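Putative methylase (Clostridium difficile, PDB 3LDU) probably methylates guanine bases of ribosomal RNA and binds GTP in its methyltransferase domain. Local coordinates at residues 7-12 and 62-67; 199-204 and 305-310. All coordinates share one frame; numbering follows the deposited sequence.

Contact 1: residues 7-12 and 62-67; sequences YTLISP and VHLKIA
L64 turns its CG anti to the backbone N (chi1 172°), and this carries CD1 to Y7 and L9 of the neighbouring strand. L9 has its CG anti to the carbonyl carbon instead (chi1 -52°), which sends CD2 back to the same methyl. L64 CD1 thus lies 3.7 Å from Y7 CD1, approaching the ring at a slant, and 3.8 Å from L9 CD2. The other branch of L9, CD1, meets V62 CG1. I49 of helix 48-55 touches both Y7 and L9 on this side.

I10 and H63 lie on the opposite face; K65 runs beside I10. The I10 chain ends in CD1, which packs obliquely on CG and CD of the extended K65 chain. T8 CG2 runs alongside K65 CD at 3.9 Å. The K65 ammonium goes on to a salt bridge with E68. H63 presents the CD2 edge of its imidazole to P12, with P12 CD 3.6 Å away and near the ring plane. F146 meets the H63 ring edge-to-face.

The backbones hold the register. I10 and H63 form a hydrogen-bonded antiparallel pair: I10 N bonds to H63 O and H63 N to I10 O, both at 2.8 Å. L9 and L64 are the adjacent non-hydrogen-bonded pair. K65 N donates to T8 O at 2.9 Å, and a water bridges T8 N and K65 O where the strands separate. S11 OG is bonded beyond the pair, to Y42 and R61.

The strand directions make an angle of 123°, so the pair is strongly twisted. Strand 7-12, of the RlmL ferredoxin-like region, also pairs with strand 39-44. Strand 63-70 also pairs with strand 153-159 of the THUMP region. One mixed beta sheet thus runs from one family region into the next.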
# COMPACT_ATOMS: atom_id res chain seq x y z
N TYR A 7 -21.03 0.63 4.83
CA TYR A 7 -20.40 1.18 3.65
C TYR A 7 -19.95 0.06 2.74
O TYR A 7 -19.65 -1.04 3.20
CB TYR A 7 -19.15 1.98 4.02
CG TYR A 7 -19.38 3.17 4.90
CD1 TYR A 7 -20.25 4.18 4.52
CD2 TYR A 7 -18.70 3.31 6.10
CE1 TYR A 7 -20.45 5.28 5.31
CE2 TYR A 7 -18.90 4.41 6.91
CZ TYR A 7 -19.78 5.39 6.50
OH TYR A 7 -19.98 6.49 7.29
N THR A 8 -19.89 0.36 1.45
CA THR A 8 -19.10 -0.45 0.53
C THR A 8 -17.86 0.37 0.18
O THR A 8 -17.99 1.47 -0.34
CB THR A 8 -19.88 -0.79 -0.74
OG1 THR A 8 -21.03 -1.56 -0.38
CG2 THR A 8 -19.02 -1.60 -1.70
N LEU A 9 -16.68 -0.18 0.48
CA LEU A 9 -15.42 0.49 0.22
C LEU A 9 -14.65 -0.27 -0.83
O LEU A 9 -14.85 -1.48 -1.02
CB LEU A 9 -14.58 0.59 1.50
CG LEU A 9 -15.26 1.19 2.74
CD1 LEU A 9 -14.30 1.25 3.92
CD2 LEU A 9 -15.82 2.59 2.43
N ILE A 10 -13.77 0.44 -1.52
CA ILE A 10 -12.86 -0.15 -2.48
C ILE A 10 -11.43 0.28 -2.17
O ILE A 10 -11.14 1.48 -2.05
CB ILE A 10 -13.21 0.30 -3.89
CG1 ILE A 10 -14.68 0.00 -4.20
CG2 ILE A 10 -12.28 -0.38 -4.92
CD1 ILE A 10 -15.14 0.64 -5.47
N SER A 11 -10.54 -0.70 -2.07
CA SER A 11 -9.12 -0.38 -1.92
C SER A 11 -8.30 -0.93 -3.06
O SER A 11 -8.21 -2.14 -3.25
CB SER A 11 -8.58 -0.89 -0.59
OG SER A 11 -9.05 -0.07 0.46
N PRO A 12 -7.72 -0.03 -3.86
CA PRO A 12 -6.82 -0.43 -4.93
C PRO A 12 -5.51 -0.92 -4.32
O PRO A 12 -5.16 -0.55 -3.19
CB PRO A 12 -6.58 0.88 -5.69
CG PRO A 12 -7.61 1.84 -5.19
CD PRO A 12 -7.92 1.43 -3.80
N VAL A 62 -8.37 4.29 0.14
CA VAL A 62 -9.65 3.73 0.54
C VAL A 62 -10.73 4.60 -0.08
O VAL A 62 -10.82 5.79 0.22
CB VAL A 62 -9.81 3.72 2.07
CG1 VAL A 62 -11.23 3.25 2.46
CG2 VAL A 62 -8.73 2.85 2.72
N HIS A 63 -11.51 4.00 -0.98
CA HIS A 63 -12.60 4.71 -1.66
C HIS A 63 -13.95 4.31 -1.10
O HIS A 63 -14.21 3.15 -0.80
CB HIS A 63 -12.61 4.35 -3.14
CG HIS A 63 -11.41 4.82 -3.90
ND1 HIS A 63 -11.38 6.01 -4.58
CD2 HIS A 63 -10.20 4.25 -4.09
CE1 HIS A 63 -10.20 6.16 -5.16
NE2 HIS A 63 -9.47 5.10 -4.88
N LEU A 64 -14.84 5.29 -0.97
CA LEU A 64 -16.23 5.02 -0.65
C LEU A 64 -17.00 4.86 -1.97
O LEU A 64 -17.08 5.79 -2.76
CB LEU A 64 -16.81 6.18 0.17
CG LEU A 64 -18.33 6.10 0.41
CD1 LEU A 64 -18.68 4.86 1.23
CD2 LEU A 64 -18.81 7.36 1.11
N LYS A 65 -17.54 3.67 -2.21
CA LYS A 65 -18.24 3.41 -3.46
C LYS A 65 -19.61 4.06 -3.43
O LYS A 65 -20.37 3.88 -2.47
CB LYS A 65 -18.41 1.92 -3.68
CG LYS A 65 -18.86 1.56 -5.09
CD LYS A 65 -18.98 0.06 -5.23
CE LYS A 65 -19.49 -0.33 -6.61
NZ LYS A 65 -19.52 -1.81 -6.77
N ILE A 66 -19.92 4.83 -4.47
CA ILE A 66 -21.22 5.52 -4.58
C ILE A 66 -22.16 4.79 -5.53
O ILE A 66 -23.35 4.60 -5.25
CB ILE A 66 -21.04 6.99 -5.06
CG1 ILE A 66 -20.09 7.74 -4.14
CG2 ILE A 66 -22.40 7.70 -5.10
CD1 ILE A 66 -20.55 7.78 -2.69
N ALA A 67 -21.64 4.41 -6.69
CA ALA A 67 -22.51 3.86 -7.72
C ALA A 67 -21.72 3.03 -8.71
O ALA A 67 -20.53 3.25 -8.91
CB ALA A 67 -23.23 4.98 -8.45
O HOH W 1 -21.12 2.52 -0.12

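Contact 2: residues 199-204 and 305-310; sequences LVDPMC and IITNPP. With GTP (guanosine-5'-triphosphate), chain B.
The D201 carboxylate and the T307 side chain cross at about a right angle, and T307 OG1 donates to D201 OD1 at 2.7 Å. The hydroxyl comes from above the carboxylate plane, 37° out of it. M203 N reaches the same oxygen from the opposite face, at 3.1 Å, so OD1 is gripped between two donors. The second bond closes an Asx turn. T307 places OG1 anti to its backbone N (chi1 -168°), which puts CG2 between the backbone N and the carbonyl carbon, where it meets M203 CE. D201 OD2 takes a bond from a water that also donates to M203 O and accepts from N308 N. This water ties the two segments together just past the strand ends.

M203, a selenomethionine, slants across T307 and P309. Its chain bends at the selenium (chi3 -80°). SE lies 3.8 Å from P309 CB, and CE turns back over T307. M203 CG also packs against the guanine, 3.4 Å from GTP N3. P202 stands roughly perpendicular to I305 and T307, its CD touching I305 CG2 and T307 CB. Further back, L199 CD1 crosses I306 CG1 obliquely.

The strands run parallel, and I306 N bonds to V200 O at 3.3 Å. Helix 315-333 packs on P202, M203 and I305, and helix 208-217 on L199 and D201.

Both strands lead into the GTP site. P202 O lies 2.6 Å from GTP N2, and P310 CG and CD lie near C8 and C5' of the nucleotide. The arrangement is that of a Rossmann-like methyltransferase, with its pocket at the C-terminal ends of parallel strands. N308 to Y311, Asn-Pro-Pro-Tyr, match motif IV of amino-methyltransferases such as the N6-adenine enzymes, consistent with guanine N2 methylation.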
# COMPACT_ATOMS: atom_id res chain seq x y z
N LEU A 199 15.72 -10.90 12.01
CA LEU A 199 15.44 -10.38 10.67
C LEU A 199 16.51 -9.39 10.25
O LEU A 199 16.83 -8.45 10.99
CB LEU A 199 14.07 -9.69 10.60
CG LEU A 199 13.81 -8.94 9.28
CD1 LEU A 199 13.73 -9.89 8.07
CD2 LEU A 199 12.52 -8.12 9.37
N VAL A 200 17.09 -9.62 9.07
CA VAL A 200 18.12 -8.74 8.53
C VAL A 200 17.77 -8.33 7.11
O VAL A 200 17.37 -9.16 6.31
CB VAL A 200 19.49 -9.45 8.48
CG1 VAL A 200 20.57 -8.47 8.03
CG2 VAL A 200 19.82 -10.05 9.83
N ASP A 201 17.93 -7.04 6.79
CA ASP A 201 17.92 -6.59 5.40
C ASP A 201 19.31 -6.03 5.14
O ASP A 201 19.60 -4.89 5.53
CB ASP A 201 16.86 -5.48 5.18
CG ASP A 201 16.85 -4.96 3.75
OD1 ASP A 201 17.77 -5.33 2.99
OD2 ASP A 201 15.95 -4.17 3.39
N PRO A 202 20.17 -6.81 4.47
CA PRO A 202 21.59 -6.45 4.33
C PRO A 202 21.89 -5.47 3.18
O PRO A 202 23.07 -5.17 2.94
CB PRO A 202 22.26 -7.81 4.09
CG PRO A 202 21.25 -8.58 3.32
CD PRO A 202 19.87 -8.12 3.87
N MSE A 203 20.86 -4.99 2.50
CA MSE A 203 20.99 -3.94 1.49
C MSE A 203 19.79 -3.01 1.67
O MSE A 203 18.97 -2.84 0.77
CB MSE A 203 21.02 -4.53 0.08
CG MSE A 203 22.24 -5.43 -0.17
SE MSE A 203 22.03 -6.51 -1.79
CE MSE A 203 20.90 -7.89 -1.00
N CYS A 204 19.74 -2.41 2.85
CA CYS A 204 18.49 -1.85 3.37
C CYS A 204 18.10 -0.50 2.81
O CYS A 204 16.95 -0.07 2.97
CB CYS A 204 18.54 -1.79 4.89
SG CYS A 204 19.76 -0.62 5.51
N ILE A 305 16.05 -13.19 6.07
CA ILE A 305 16.52 -12.05 5.28
C ILE A 305 15.39 -11.65 4.33
O ILE A 305 14.81 -12.51 3.66
CB ILE A 305 17.77 -12.39 4.47
CG1 ILE A 305 18.99 -12.42 5.39
CG2 ILE A 305 17.98 -11.35 3.36
CD1 ILE A 305 20.17 -13.26 4.85
N ILE A 306 15.04 -10.36 4.33
CA ILE A 306 14.08 -9.84 3.35
C ILE A 306 14.73 -8.61 2.78
O ILE A 306 15.12 -7.71 3.53
CB ILE A 306 12.74 -9.45 4.00
CG1 ILE A 306 12.12 -10.66 4.71
CG2 ILE A 306 11.76 -8.93 2.94
CD1 ILE A 306 10.87 -10.30 5.53
N THR A 307 14.90 -8.57 1.46
CA THR A 307 15.71 -7.50 0.89
C THR A 307 15.37 -7.16 -0.56
O THR A 307 14.80 -7.98 -1.29
CB THR A 307 17.23 -7.87 0.99
OG1 THR A 307 18.02 -6.72 0.70
CG2 THR A 307 17.58 -9.01 0.03
N ASN A 308 15.76 -5.95 -0.95
CA ASN A 308 15.47 -5.37 -2.26
C ASN A 308 16.80 -4.93 -2.88
O ASN A 308 17.24 -3.79 -2.71
CB ASN A 308 14.48 -4.19 -2.03
CG ASN A 308 14.20 -3.36 -3.26
OD1 ASN A 308 14.18 -2.13 -3.20
ND2 ASN A 308 13.93 -4.02 -4.37
N PRO A 309 17.51 -5.87 -3.54
CA PRO A 309 18.85 -5.55 -4.09
C PRO A 309 18.75 -4.66 -5.32
O PRO A 309 17.65 -4.49 -5.85
CB PRO A 309 19.40 -6.93 -4.50
CG PRO A 309 18.15 -7.74 -4.80
CD PRO A 309 17.16 -7.29 -3.75
N PRO A 310 19.88 -4.12 -5.79
CA PRO A 310 19.88 -3.43 -7.09
C PRO A 310 19.34 -4.38 -8.17
O PRO A 310 19.56 -5.58 -8.07
CB PRO A 310 21.37 -3.16 -7.34
CG PRO A 310 22.04 -3.29 -6.01
CD PRO A 310 21.23 -4.26 -5.21
PG GTP B . 14.49 0.85 0.35
O1G GTP B . 14.69 -0.09 1.52
O2G GTP B . 13.01 1.05 0.15
O3G GTP B . 15.09 2.21 0.63
O3B GTP B . 15.17 0.18 -0.96
PB GTP B . 16.54 0.80 -1.56
O1B GTP B . 16.17 1.68 -2.73
O2B GTP B . 17.27 1.62 -0.53
O3A GTP B . 17.48 -0.39 -2.11
PA GTP B . 18.15 -0.15 -3.56
O1A GTP B . 18.72 1.25 -3.60
O2A GTP B . 17.13 -0.32 -4.66
O5' GTP B . 19.38 -1.17 -3.73
C5' GTP B . 19.71 -1.92 -2.60
C4' GTP B . 20.74 -1.14 -1.80
O4' GTP B . 21.85 -1.99 -1.68
C3' GTP B . 21.28 0.15 -2.41
O3' GTP B . 21.02 1.20 -1.50
C2' GTP B . 22.79 -0.03 -2.54
O2' GTP B . 23.53 1.03 -1.98
C1' GTP B . 23.03 -1.24 -1.67
N9 GTP B . 24.11 -2.14 -2.09
C8 GTP B . 24.64 -2.41 -3.32
N7 GTP B . 25.61 -3.35 -3.15
C5 GTP B . 25.69 -3.66 -1.83
C6 GTP B . 26.49 -4.54 -1.11
O6 GTP B . 27.35 -5.24 -1.67
N1 GTP B . 26.31 -4.61 0.26
C2 GTP B . 25.36 -3.84 0.90
N2 GTP B . 25.21 -3.97 2.21
N3 GTP B . 24.56 -2.95 0.19
C4 GTP B . 24.74 -2.90 -1.16
O HOH W 2 16.21 -3.65 0.73

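How the contacts relate
Contacts 1 and 2 both lie in the interior, yet they belong to separate seven-stranded mixed sheets on opposite sides of the chain's centre. Their centres are 35 Å apart, and the nearest atoms about 19 Å. They share no strand or helix. Contact 1 pairs antiparallel strands of the N-terminal half through three backbone bonds and mainly apolar packing, away from the annotated sites. Contact 2 pairs parallel strands of the methyltransferase domain. It has one cross-strand backbone bond. The D201-T307 bond joins its strand ends, and a water joins D201, M203 and N308 beside the GTP pocket. Along the chain, both segments of contact 1 precede those of contact 2.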